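Local coordinates for protein dihydrolipoyl dehydrogenase (PDB 6UZI) that probably catalyses the NAD(+)-dependent reoxidation of dihydrolipoyl groups carried on protein lysines, and binds one FAD per subunit, at residues R29-G34 with D112-T117; Q130-K135 with S140-A145; N315-G320 with A340-G345. One frame throughout, in Å; residues are numbered along the deposited sequence.

In the fold
All three contacts lie on the same side of the chain's centre. In contact 1, helix 21-32 packs on the chain that leaves helix 89-113. Contact 3 joins strand 316-318 to the end of helix 329-343, and the two contacts meet directly: R29 NE forms a salt bridge with E341 OE2 at 3.0 Å, and C30 SG packs on A340 CB. Contact 2, a hairpin, touches neither; its centre is about 20 Å from the centre of each. FAD passes closest to contact 3, where it touches G320, and is about 7 Å from the V133 side chain of contact 2 and about 13 Å from that of I116 in contact 1.

Contact 1 of 3, residues R29-G34 with D112-T117; sequences RCAQLG and DKNKIT
N114 faces A31 where the chain leaving helix 89-113 passes the last turn of helix 21-32. The N114 CB lies 3.9 Å from A31 CB, and the A31 methyl also rests on the N114 backbone O, at 3.4 Å. With chi1 at -69°, CG stands beside the backbone N and the amide is carried toward Q32. There OD1 sits 4.0 Å from Q32 CG, a van der Waals approach in which the two amide planes are turned 42° apart. A water modelled between Q32 NE2 and N114 OD1 has distances too short to make the bridge more than doubtful. The other branch of the amide, ND2, turns back to its own helix and donates to L110 O. Farther along the chain, I116 CG1 reaches the A31 methyl at 4.0 Å, while its side chain also packs on A27, I28 and I39. K115, with positive phi, is the C-prime residue of the Schellman motif that ends helix 89-113: I116 N binds M111 O and K115 N binds D112 O at 3.1 Å, while K115 NZ reaches the same D112 oxygen from the opposite face. Helix 21-32 begins within a GxGxxG pattern, consistent with the FAD-binding Rossmann fold.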
loop_
_atom_site.group_PDB
_atom_site.type_symbol
_atom_site.label_atom_id
_atom_site.label_comp_id
_atom_site.label_asym_id
_atom_site.label_seq_id
_atom_site.Cartn_x
_atom_site.Cartn_y
_atom_site.Cartn_z
ATOM N N ARG A 29 -19.707 -0.670 -19.340
ATOM C CA ARG A 29 -20.756 -1.358 -18.604
ATOM C C ARG A 29 -22.047 -1.433 -19.413
ATOM O O ARG A 29 -22.773 -2.430 -19.324
ATOM C CB ARG A 29 -20.978 -0.665 -17.260
ATOM C CG ARG A 29 -21.808 -1.461 -16.275
ATOM C CD ARG A 29 -20.996 -2.580 -15.684
ATOM N NE ARG A 29 -21.834 -3.449 -14.869
ATOM C CZ ARG A 29 -22.238 -4.660 -15.237
ATOM N NH1 ARG A 29 -21.869 -5.150 -16.411
ATOM N NH2 ARG A 29 -23.002 -5.378 -14.428
ATOM N N CYS A 30 -22.343 -0.406 -20.217
ATOM C CA CYS A 30 -23.504 -0.476 -21.103
ATOM C C CYS A 30 -23.307 -1.535 -22.177
ATOM O O CYS A 30 -24.243 -2.266 -22.521
ATOM C CB CYS A 30 -23.777 0.887 -21.741
ATOM S SG CYS A 30 -24.617 2.049 -20.648
ATOM N N ALA A 31 -22.099 -1.615 -22.733
ATOM C CA ALA A 31 -21.812 -2.658 -23.706
ATOM C C ALA A 31 -21.873 -4.050 -23.069
ATOM O O ALA A 31 -22.346 -5.003 -23.700
ATOM C CB ALA A 31 -20.449 -2.402 -24.348
ATOM N N GLN A 32 -21.402 -4.189 -21.823
ATOM C CA GLN A 32 -21.448 -5.496 -21.173
ATOM C C GLN A 32 -22.881 -5.946 -20.922
ATOM O O GLN A 32 -23.161 -7.149 -20.910
ATOM C CB GLN A 32 -20.660 -5.478 -19.863
ATOM C CG GLN A 32 -19.152 -5.316 -20.029
ATOM C CD GLN A 32 -18.407 -5.313 -18.694
ATOM O OE1 GLN A 32 -19.008 -5.150 -17.631
ATOM N NE2 GLN A 32 -17.085 -5.452 -18.754
ATOM N N LEU A 33 -23.800 -5.005 -20.726
ATOM C CA LEU A 33 -25.192 -5.336 -20.454
ATOM C C LEU A 33 -26.013 -5.517 -21.725
ATOM O O LEU A 33 -27.196 -5.854 -21.640
ATOM C CB LEU A 33 -25.820 -4.270 -19.553
ATOM C CG LEU A 33 -25.206 -4.230 -18.145
ATOM C CD1 LEU A 33 -25.551 -2.949 -17.407
ATOM C CD2 LEU A 33 -25.651 -5.432 -17.327
ATOM N N GLY A 34 -25.417 -5.317 -22.896
ATOM C CA GLY A 34 -26.059 -5.626 -24.155
ATOM C C GLY A 34 -26.560 -4.448 -24.961
ATOM O O GLY A 34 -27.185 -4.663 -26.010
ATOM N N ASP A 112 -12.638 -0.864 -28.565
ATOM C CA ASP A 112 -12.776 -1.820 -29.662
ATOM C C ASP A 112 -13.205 -3.179 -29.148
ATOM O O ASP A 112 -14.046 -3.845 -29.761
ATOM C CB ASP A 112 -11.459 -1.975 -30.426
ATOM C CG ASP A 112 -11.042 -0.714 -31.147
ATOM O OD1 ASP A 112 -9.884 -0.665 -31.609
ATOM O OD2 ASP A 112 -11.840 0.246 -31.214
ATOM N N LYS A 113 -12.639 -3.602 -28.014
ATOM C CA LYS A 113 -12.958 -4.916 -27.476
ATOM C C LYS A 113 -14.434 -5.016 -27.107
ATOM O O LYS A 113 -15.071 -6.049 -27.345
ATOM C CB LYS A 113 -12.049 -5.221 -26.287
ATOM C CG LYS A 113 -12.143 -6.630 -25.791
ATOM C CD LYS A 113 -11.587 -6.765 -24.389
ATOM C CE LYS A 113 -12.599 -7.424 -23.469
ATOM N NZ LYS A 113 -11.927 -8.149 -22.363
ATOM N N ASN A 114 -15.004 -3.945 -26.555
ATOM C CA ASN A 114 -16.400 -3.930 -26.152
ATOM C C ASN A 114 -17.338 -3.513 -27.277
ATOM O O ASN A 114 -18.548 -3.395 -27.042
ATOM C CB ASN A 114 -16.593 -3.005 -24.951
ATOM C CG ASN A 114 -15.960 -3.548 -23.689
ATOM O OD1 ASN A 114 -16.612 -4.231 -22.909
ATOM N ND2 ASN A 114 -14.693 -3.226 -23.470
ATOM N N LYS A 115 -16.812 -3.334 -28.492
ATOM C CA LYS A 115 -17.609 -3.010 -29.681
ATOM C C LYS A 115 -18.373 -1.700 -29.499
ATOM O O LYS A 115 -19.526 -1.563 -29.923
ATOM C CB LYS A 115 -18.565 -4.156 -30.033
ATOM C CG LYS A 115 -17.859 -5.473 -30.328
ATOM C CD LYS A 115 -16.955 -5.334 -31.541
ATOM C CE LYS A 115 -16.069 -6.548 -31.737
ATOM N NZ LYS A 115 -14.736 -6.366 -31.102
ATOM N N ILE A 116 -17.709 -0.718 -28.891
ATOM C CA ILE A 116 -18.288 0.603 -28.693
ATOM C C ILE A 116 -17.882 1.490 -29.857
ATOM O O ILE A 116 -16.696 1.589 -30.194
ATOM C CB ILE A 116 -17.826 1.217 -27.363
ATOM C CG1 ILE A 116 -18.356 0.421 -26.173
ATOM C CG2 ILE A 116 -18.276 2.667 -27.270
ATOM C CD1 ILE A 116 -17.541 0.607 -24.916
ATOM N N THR A 117 -18.854 2.171 -30.449
ATOM C CA THR A 117 -18.538 3.120 -31.502
ATOM C C THR A 117 -17.951 4.371 -30.872
ATOM O O THR A 117 -18.516 4.924 -29.925
ATOM C CB THR A 117 -19.781 3.474 -32.313
ATOM O OG1 THR A 117 -20.457 2.273 -32.699
ATOM C CG2 THR A 117 -19.391 4.253 -33.546
HETATM O O HOH W 1 -15.988 -5.824 -20.898
#

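Contact 2 of 3, residues Q130-K135 with S140-A145; sequences QIKVTK and SEVIEA
Q130 packs its CB against V142 CG1 at 4.0 Å where strands 130-134 and 140-145 pair as an antiparallel hairpin, part of a beta meander with strand 122-125. Its pair partner is E144, a non-hydrogen-bonded position; the Q130 chain bends at chi2, and OE1 is taken by S127 OG. Next comes I131, hydrogen-bonded in both directions with I143: I131 N gives to I143 O at 3.0 Å, and I143 N returns to I131 O along a nearly straight N-H, 171°. The two isoleucines lie on the buried face, with I143 CG1 against I131 CB, and that face is covered by strands 14-17 and 37-41 through A15, V38 and I40. K132 emerges on the other face, beside V142. An extended start, with CG anti to the backbone N (chi1 -180°), lays its CG over S140 CB at 3.7 Å before chi3 bends the chain off toward E126, a long and weak ion pair. V133 returns to the buried face opposite E141 and also packs on I40. The two bonds of this pair differ: V133 N meets E141 O almost head-on at 2.8 Å, whereas E141 N approaches V133 O from 35° outside the carbonyl plane. T134 closes the pairing against S140, its OG1 standing 4.1 Å from S140 CB.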
loop_
_atom_site.group_PDB
_atom_site.type_symbol
_atom_site.label_atom_id
_atom_site.label_comp_id
_atom_site.label_asym_id
_atom_site.label_seq_id
_atom_site.Cartn_x
_atom_site.Cartn_y
_atom_site.Cartn_z
ATOM N N GLN A 130 -31.976 13.124 -30.129
ATOM C CA GLN A 130 -31.035 13.385 -31.209
ATOM C C GLN A 130 -29.852 14.184 -30.680
ATOM O O GLN A 130 -30.020 15.102 -29.870
ATOM C CB GLN A 130 -31.709 14.140 -32.355
ATOM C CG GLN A 130 -32.515 13.233 -33.259
ATOM C CD GLN A 130 -33.846 13.822 -33.664
ATOM O OE1 GLN A 130 -34.545 14.444 -32.858
ATOM N NE2 GLN A 130 -34.213 13.619 -34.920
ATOM N N ILE A 131 -28.656 13.826 -31.147
ATOM C CA ILE A 131 -27.413 14.461 -30.727
ATOM C C ILE A 131 -26.609 14.799 -31.974
ATOM O O ILE A 131 -26.368 13.925 -32.817
ATOM C CB ILE A 131 -26.595 13.549 -29.791
ATOM C CG1 ILE A 131 -27.374 13.238 -28.509
ATOM C CG2 ILE A 131 -25.261 14.194 -29.451
ATOM C CD1 ILE A 131 -26.947 11.935 -27.819
ATOM N N LYS A 132 -26.204 16.065 -32.099
ATOM C CA LYS A 132 -25.346 16.501 -33.194
ATOM C C LYS A 132 -23.889 16.342 -32.785
ATOM O O LYS A 132 -23.504 16.737 -31.681
ATOM C CB LYS A 132 -25.628 17.956 -33.571
ATOM C CG LYS A 132 -24.765 18.476 -34.718
ATOM C CD LYS A 132 -24.594 19.993 -34.673
ATOM C CE LYS A 132 -25.772 20.741 -35.293
ATOM N NZ LYS A 132 -25.695 22.212 -35.027
ATOM N N VAL A 133 -23.086 15.765 -33.678
ATOM C CA VAL A 133 -21.662 15.544 -33.442
ATOM C C VAL A 133 -20.890 16.362 -34.468
ATOM O O VAL A 133 -20.864 16.018 -35.658
ATOM C CB VAL A 133 -21.285 14.056 -33.525
ATOM C CG1 VAL A 133 -19.800 13.861 -33.227
ATOM C CG2 VAL A 133 -22.148 13.228 -32.582
ATOM N N THR A 134 -20.252 17.436 -34.014
ATOM C CA THR A 134 -19.521 18.341 -34.890
ATOM C C THR A 134 -18.032 18.016 -34.843
ATOM O O THR A 134 -17.411 18.085 -33.777
ATOM C CB THR A 134 -19.765 19.796 -34.496
ATOM O OG1 THR A 134 -21.172 20.023 -34.358
ATOM C CG2 THR A 134 -19.224 20.717 -35.560
ATOM N N LYS A 135 -17.462 17.680 -35.998
ATOM C CA LYS A 135 -16.044 17.375 -36.100
ATOM C C LYS A 135 -15.221 18.665 -36.104
ATOM O O LYS A 135 -15.756 19.777 -36.109
ATOM C CB LYS A 135 -15.770 16.555 -37.361
ATOM C CG LYS A 135 -16.314 15.135 -37.335
ATOM C CD LYS A 135 -16.130 14.463 -38.686
ATOM C CE LYS A 135 -16.569 13.008 -38.660
ATOM N NZ LYS A 135 -16.556 12.413 -40.033
ATOM N N SER A 140 -21.004 18.260 -39.481
ATOM C CA SER A 140 -21.794 17.676 -38.414
ATOM C C SER A 140 -22.527 16.453 -38.935
ATOM O O SER A 140 -22.779 16.317 -40.134
ATOM C CB SER A 140 -22.793 18.677 -37.830
ATOM O OG SER A 140 -23.727 19.083 -38.809
ATOM N N GLU A 141 -22.831 15.550 -38.008
ATOM C CA GLU A 141 -23.676 14.386 -38.230
ATOM C C GLU A 141 -24.605 14.273 -37.031
ATOM O O GLU A 141 -24.215 14.612 -35.910
ATOM C CB GLU A 141 -22.819 13.115 -38.404
ATOM C CG GLU A 141 -23.560 11.783 -38.413
ATOM C CD GLU A 141 -22.678 10.613 -37.959
ATOM O OE1 GLU A 141 -21.554 10.856 -37.463
ATOM O OE2 GLU A 141 -23.115 9.448 -38.094
ATOM N N VAL A 142 -25.842 13.847 -37.264
ATOM C CA VAL A 142 -26.828 13.682 -36.200
ATOM C C VAL A 142 -27.068 12.193 -35.979
ATOM O O VAL A 142 -27.234 11.435 -36.942
ATOM C CB VAL A 142 -28.142 14.413 -36.521
ATOM C CG1 VAL A 142 -29.184 14.132 -35.442
ATOM C CG2 VAL A 142 -27.889 15.901 -36.628
ATOM N N ILE A 143 -27.038 11.770 -34.715
ATOM C CA ILE A 143 -27.287 10.387 -34.330
ATOM C C ILE A 143 -28.521 10.334 -33.439
ATOM O O ILE A 143 -28.947 11.333 -32.852
ATOM C CB ILE A 143 -26.084 9.730 -33.621
ATOM C CG1 ILE A 143 -25.818 10.400 -32.272
ATOM C CG2 ILE A 143 -24.854 9.788 -34.500
ATOM C CD1 ILE A 143 -25.152 9.487 -31.266
ATOM N N GLU A 144 -29.109 9.144 -33.360
ATOM C CA GLU A 144 -30.270 8.879 -32.522
ATOM C C GLU A 144 -29.880 7.944 -31.383
ATOM O O GLU A 144 -29.167 6.958 -31.600
ATOM C CB GLU A 144 -31.397 8.252 -33.355
ATOM C CG GLU A 144 -32.811 8.541 -32.855
ATOM C CD GLU A 144 -33.761 8.937 -33.979
ATOM O OE1 GLU A 144 -33.425 8.692 -35.157
ATOM O OE2 GLU A 144 -34.841 9.497 -33.683
ATOM N N ALA A 145 -30.331 8.262 -30.167
ATOM C CA ALA A 145 -30.045 7.438 -28.995
ATOM C C ALA A 145 -31.256 7.386 -28.077
ATOM O O ALA A 145 -31.798 8.430 -27.703
ATOM C CB ALA A 145 -28.833 7.964 -28.221
#

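Contact 3 of 3, residues N315-G320 with A340-G345; sequences NIYAIG and AETLAG
T342 and L343, neighbours in the last turn of helix 329-343, both touch the ring of Y317 on strand 316-318. Ahead of them A340 and E341 face other parts of the structure: the A340 methyl packs toward helix 21-32, and E341 OE1 forms a salt bridge with R448 of the second subunit. T342 points its CB toward the tyrosine. Its CG2, anti to the backbone N, comes slantwise to the phenol end of the ring, 3.9 Å from Y317 OH and 4.1 Å from Y317 CE2. The hydroxyl branch is turned back along the helix, where OG1 bonds to F338 O. This is a helix packed on a sheet of the FAD-binding domain: strand 316-318 is the edge strand of a parallel five-stranded sheet, next to strand 148-150, and it runs on to G320, which touches FAD. The L343 CB does not point at the strand, yet the side chain bends round to it: the CD2 branch, not the CD1 branch that continues the chain, meets Y317 CE1 at 3.6 Å and CZ at 4.1 Å. Leucine and tyrosine lie alongside each other with their side chains running in opposite directions, and V339, one turn earlier, also touches the Y317 side chain. Beyond A344 the helix ends at G345, whose positive phi (90°) completes a Schellman motif; its N donates to T342 O at 3.0 Å.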
loop_
_atom_site.group_PDB
_atom_site.type_symbol
_atom_site.label_atom_id
_atom_site.label_comp_id
_atom_site.label_asym_id
_atom_site.label_seq_id
_atom_site.Cartn_x
_atom_site.Cartn_y
_atom_site.Cartn_z
ATOM N N ASN A 315 -35.061 9.961 -19.888
ATOM C CA ASN A 315 -34.140 9.089 -20.606
ATOM C C ASN A 315 -32.713 9.611 -20.603
ATOM O O ASN A 315 -31.838 8.986 -21.211
ATOM C CB ASN A 315 -34.598 8.896 -22.054
ATOM C CG ASN A 315 -34.591 10.204 -22.847
ATOM O OD1 ASN A 315 -35.259 11.176 -22.480
ATOM N ND2 ASN A 315 -33.804 10.241 -23.917
ATOM N N ILE A 316 -32.467 10.755 -19.968
ATOM C CA ILE A 316 -31.145 11.369 -19.914
ATOM C C ILE A 316 -30.636 11.301 -18.478
ATOM O O ILE A 316 -31.328 11.717 -17.541
ATOM C CB ILE A 316 -31.179 12.817 -20.434
ATOM C CG1 ILE A 316 -31.634 12.828 -21.896
ATOM C CG2 ILE A 316 -29.828 13.486 -20.268
ATOM C CD1 ILE A 316 -31.918 14.196 -22.454
ATOM N N TYR A 317 -29.438 10.751 -18.310
ATOM C CA TYR A 317 -28.765 10.640 -17.025
ATOM C C TYR A 317 -27.478 11.453 -17.044
ATOM O O TYR A 317 -26.988 11.872 -18.095
ATOM C CB TYR A 317 -28.448 9.178 -16.698
ATOM C CG TYR A 317 -29.658 8.293 -16.514
ATOM C CD1 TYR A 317 -30.428 7.889 -17.601
ATOM C CD2 TYR A 317 -30.015 7.831 -15.251
ATOM C CE1 TYR A 317 -31.529 7.069 -17.432
ATOM C CE2 TYR A 317 -31.107 7.016 -15.074
ATOM C CZ TYR A 317 -31.861 6.632 -16.163
ATOM O OH TYR A 317 -32.953 5.812 -15.975
ATOM N N ALA A 318 -26.901 11.640 -15.865
ATOM C CA ALA A 318 -25.677 12.416 -15.758
ATOM C C ALA A 318 -24.858 11.889 -14.592
ATOM O O ALA A 318 -25.411 11.545 -13.541
ATOM C CB ALA A 318 -25.987 13.900 -15.584
ATOM N N ILE A 319 -23.536 11.838 -14.785
ATOM C CA ILE A 319 -22.609 11.239 -13.833
ATOM C C ILE A 319 -21.373 12.117 -13.711
ATOM O O ILE A 319 -21.115 12.990 -14.543
ATOM C CB ILE A 319 -22.156 9.821 -14.259
ATOM C CG1 ILE A 319 -21.457 9.902 -15.618
ATOM C CG2 ILE A 319 -23.322 8.840 -14.279
ATOM C CD1 ILE A 319 -20.911 8.597 -16.115
ATOM N N GLY A 320 -20.597 11.858 -12.661
ATOM C CA GLY A 320 -19.248 12.389 -12.587
ATOM C C GLY A 320 -19.188 13.825 -12.094
ATOM O O GLY A 320 -20.045 14.293 -11.342
ATOM N N ALA A 340 -25.576 2.488 -15.948
ATOM C CA ALA A 340 -25.679 1.377 -16.888
ATOM C C ALA A 340 -26.527 0.249 -16.315
ATOM O O ALA A 340 -27.413 -0.284 -16.993
ATOM C CB ALA A 340 -24.284 0.868 -17.259
ATOM N N GLU A 341 -26.276 -0.127 -15.059
ATOM C CA GLU A 341 -27.063 -1.195 -14.455
ATOM C C GLU A 341 -28.505 -0.761 -14.231
ATOM O O GLU A 341 -29.427 -1.569 -14.395
ATOM C CB GLU A 341 -26.403 -1.639 -13.150
ATOM C CG GLU A 341 -25.127 -2.424 -13.383
ATOM C CD GLU A 341 -24.352 -2.687 -12.122
ATOM O OE1 GLU A 341 -24.899 -2.443 -11.032
ATOM O OE2 GLU A 341 -23.190 -3.136 -12.223
ATOM N N THR A 342 -28.720 0.519 -13.918
ATOM C CA THR A 342 -30.078 1.037 -13.809
ATOM C C THR A 342 -30.798 0.961 -15.150
ATOM O O THR A 342 -31.967 0.567 -15.212
ATOM C CB THR A 342 -30.038 2.477 -13.288
ATOM O OG1 THR A 342 -29.750 2.472 -11.885
ATOM C CG2 THR A 342 -31.363 3.203 -13.549
ATOM N N LEU A 343 -30.110 1.322 -16.236
ATOM C CA LEU A 343 -30.708 1.231 -17.564
ATOM C C LEU A 343 -31.076 -0.199 -17.915
ATOM O O LEU A 343 -31.970 -0.428 -18.736
ATOM C CB LEU A 343 -29.748 1.790 -18.614
ATOM C CG LEU A 343 -29.592 3.304 -18.644
ATOM C CD1 LEU A 343 -28.494 3.701 -19.608
ATOM C CD2 LEU A 343 -30.909 3.891 -19.054
ATOM N N ALA A 344 -30.394 -1.167 -17.319
ATOM C CA ALA A 344 -30.636 -2.573 -17.595
ATOM C C ALA A 344 -31.733 -3.171 -16.723
ATOM O O ALA A 344 -31.968 -4.381 -16.798
ATOM C CB ALA A 344 -29.342 -3.366 -17.418
ATOM N N GLY A 345 -32.397 -2.362 -15.892
ATOM C CA GLY A 345 -33.475 -2.842 -15.053
ATOM C C GLY A 345 -33.066 -3.341 -13.685
ATOM O O GLY A 345 -33.918 -3.871 -12.957
#